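Local coordinates for actin-related protein 8 (Homo sapiens, PDB 4FO0) that binds ATP, hydrolyses it slowly without polymerising, and is a proposed core subunit of the INO80 chromatin-remodelling complex, at residues P41-R46 with Y149-P154. Numbering follows the deposited sequence.
Sequences PHVIAR and YNIHWP
Ile-44 and His-152 form an antiparallel hydrogen-bonded pair, and so do Arg-46 and Asn-150. In the first pair Ile-44 N reaches His-152 O at 2.9 Å, and His-152 N returns a bond to Ile-44 O. In the second, Asn-150 N meets Arg-46 O at 2.8 Å, while Arg-46 N donates to Asn-150 O. Ala-45 and Ile-151 lie between them as a non-hydrogen-bonded pair.

Val-43 packs on Trp-153. It sits over one face of the indole, with CB 3.6 Å from the centroid of the six-membered ring. With CG1 at chi1 60°, Val-43 CG2 stands anti to the backbone N, which puts it over the ring and against Ile-151 CG2 at 3.8 Å. Arg-156 makes a cation-pi contact with the indole. Replacing Trp-153 by an alanine would probably leave Val-43 without the ring it rests on and Arg-156 without its cation-pi partner. In a separate apolar patch, Ala-45 CB touches Ile-151 CD1 at 3.6 Å.

Pro-154 CB approaches the His-42 ring obliquely, 3.9 Å from CE1. His-42 NE2 is hydrogen-bonded to Trp-181. On the face of Ile-44 and His-152, Arg-46 extends to a salt bridge with Asp-176 of helix 170-187.

Strand 149-152 thus adds to strand 38-47 in the mixed sheet of the actin fold. The Trp-153 end adjoins the ATP site, its side chain about 4 Å from that of the ATP-binding residue Thr-25.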
loop_
_atom_site.group_PDB
_atom_site.type_symbol
_atom_site.label_atom_id
_atom_site.label_comp_id
_atom_site.label_asym_id
_atom_site.label_seq_id
_atom_site.Cartn_x
_atom_site.Cartn_y
_atom_site.Cartn_z
ATOM N N PRO A 41 0.064 11.457 -3.189
ATOM C CA PRO A 41 -1.126 10.673 -3.569
ATOM C C PRO A 41 -1.029 10.407 -5.052
ATOM O O PRO A 41 -0.939 11.335 -5.844
ATOM C CB PRO A 41 -2.296 11.618 -3.283
ATOM C CG PRO A 41 -1.740 12.591 -2.239
ATOM C CD PRO A 41 -0.273 12.735 -2.543
ATOM N N HIS A 42 -1.016 9.144 -5.429
ATOM C CA HIS A 42 -0.741 8.787 -6.804
ATOM C C HIS A 42 -2.028 8.851 -7.620
ATOM O O HIS A 42 -2.617 7.821 -7.986
ATOM C CB HIS A 42 -0.146 7.394 -6.820
ATOM C CG HIS A 42 0.477 7.035 -8.117
ATOM N ND1 HIS A 42 -0.101 6.146 -8.994
ATOM C CD2 HIS A 42 1.614 7.466 -8.703
ATOM C CE1 HIS A 42 0.664 6.036 -10.063
ATOM N NE2 HIS A 42 1.714 6.821 -9.906
ATOM N N VAL A 43 -2.468 10.077 -7.883
ATOM C CA VAL A 43 -3.796 10.339 -8.427
ATOM C C VAL A 43 -3.777 11.618 -9.260
ATOM O O VAL A 43 -2.932 12.496 -9.055
ATOM C CB VAL A 43 -4.823 10.512 -7.296
ATOM C CG1 VAL A 43 -4.424 11.693 -6.414
ATOM C CG2 VAL A 43 -6.257 10.690 -7.857
ATOM N N ILE A 44 -4.705 11.719 -10.206
ATOM C CA ILE A 44 -4.757 12.876 -11.083
ATOM C C ILE A 44 -6.202 13.240 -11.411
ATOM O O ILE A 44 -7.044 12.371 -11.655
ATOM C CB ILE A 44 -3.957 12.652 -12.397
ATOM C CG1 ILE A 44 -4.108 13.859 -13.318
ATOM C CG2 ILE A 44 -4.446 11.433 -13.134
ATOM C CD1 ILE A 44 -3.204 13.832 -14.517
ATOM N N ALA A 45 -6.490 14.532 -11.387
ATOM C CA ALA A 45 -7.794 15.026 -11.818
ATOM C C ALA A 45 -7.657 15.666 -13.193
ATOM O O ALA A 45 -6.788 16.508 -13.419
ATOM C CB ALA A 45 -8.352 16.028 -10.820
ATOM N N ARG A 46 -8.515 15.252 -14.111
ATOM C CA ARG A 46 -8.474 15.768 -15.458
ATOM C C ARG A 46 -9.769 16.485 -15.740
ATOM O O ARG A 46 -10.850 15.961 -15.435
ATOM C CB ARG A 46 -8.266 14.637 -16.450
ATOM C CG ARG A 46 -6.833 14.159 -16.524
ATOM C CD ARG A 46 -6.602 13.407 -17.807
ATOM N NE ARG A 46 -5.207 13.005 -17.988
ATOM C CZ ARG A 46 -4.233 13.811 -18.396
ATOM N NH1 ARG A 46 -4.482 15.092 -18.642
ATOM N NH2 ARG A 46 -3.007 13.333 -18.540
ATOM N N TYR A 149 -14.313 17.540 -13.249
ATOM C CA TYR A 149 -13.059 16.810 -13.339
ATOM C C TYR A 149 -13.309 15.340 -13.117
ATOM O O TYR A 149 -14.080 14.960 -12.225
ATOM C CB TYR A 149 -12.047 17.346 -12.328
ATOM C CG TYR A 149 -11.462 18.689 -12.704
ATOM C CD1 TYR A 149 -12.196 19.862 -12.542
ATOM C CD2 TYR A 149 -10.170 18.790 -13.216
ATOM C CE1 TYR A 149 -11.661 21.091 -12.876
ATOM C CE2 TYR A 149 -9.626 20.023 -13.551
ATOM C CZ TYR A 149 -10.381 21.169 -13.385
ATOM O OH TYR A 149 -9.850 22.396 -13.722
ATOM N N ASN A 150 -12.690 14.508 -13.953
ATOM C CA ASN A 150 -12.661 13.068 -13.683
ATOM C C ASN A 150 -11.454 12.749 -12.818
ATOM O O ASN A 150 -10.385 13.355 -12.977
ATOM C CB ASN A 150 -12.613 12.253 -14.964
ATOM C CG ASN A 150 -13.854 12.428 -15.814
ATOM O OD1 ASN A 150 -14.950 12.655 -15.305
ATOM N ND2 ASN A 150 -13.684 12.316 -17.121
ATOM N N ILE A 151 -11.635 11.819 -11.887
ATOM C CA ILE A 151 -10.563 11.421 -10.986
ATOM C C ILE A 151 -10.004 10.070 -11.393
ATOM O O ILE A 151 -10.755 9.100 -11.549
ATOM C CB ILE A 151 -11.059 11.349 -9.542
ATOM C CG1 ILE A 151 -11.683 12.685 -9.142
ATOM C CG2 ILE A 151 -9.925 10.954 -8.599
ATOM C CD1 ILE A 151 -10.722 13.836 -9.166
ATOM N N HIS A 152 -8.684 10.016 -11.561
ATOM C CA HIS A 152 -8.008 8.792 -11.994
ATOM C C HIS A 152 -6.871 8.380 -11.068
ATOM O O HIS A 152 -5.966 9.170 -10.763
ATOM C CB HIS A 152 -7.491 8.921 -13.438
ATOM C CG HIS A 152 -8.574 9.173 -14.443
ATOM N ND1 HIS A 152 -8.783 10.407 -15.024
ATOM C CD2 HIS A 152 -9.521 8.351 -14.954
ATOM C CE1 HIS A 152 -9.812 10.335 -15.849
ATOM N NE2 HIS A 152 -10.277 9.100 -15.825
ATOM N N TRP A 153 -6.944 7.133 -10.617
ATOM C CA TRP A 153 -5.845 6.482 -9.935
ATOM C C TRP A 153 -5.231 5.500 -10.921
ATOM O O TRP A 153 -5.807 4.452 -11.180
ATOM C CB TRP A 153 -6.361 5.704 -8.736
ATOM C CG TRP A 153 -6.989 6.532 -7.669
ATOM C CD1 TRP A 153 -8.308 6.872 -7.567
ATOM C CD2 TRP A 153 -6.337 7.102 -6.522
ATOM N NE1 TRP A 153 -8.517 7.625 -6.428
ATOM C CE2 TRP A 153 -7.326 7.784 -5.772
ATOM C CE3 TRP A 153 -5.016 7.108 -6.058
ATOM C CZ2 TRP A 153 -7.033 8.459 -4.584
ATOM C CZ3 TRP A 153 -4.724 7.783 -4.871
ATOM C CH2 TRP A 153 -5.728 8.448 -4.151
ATOM N N PRO A 154 -4.065 5.839 -11.483
ATOM C CA PRO A 154 -3.408 5.043 -12.524
ATOM C C PRO A 154 -3.049 3.644 -12.048
ATOM O O PRO A 154 -2.788 2.762 -12.859
ATOM C CB PRO A 154 -2.135 5.830 -12.808
ATOM C CG PRO A 154 -2.454 7.220 -12.399
ATOM C CD PRO A 154 -3.345 7.090 -11.208
#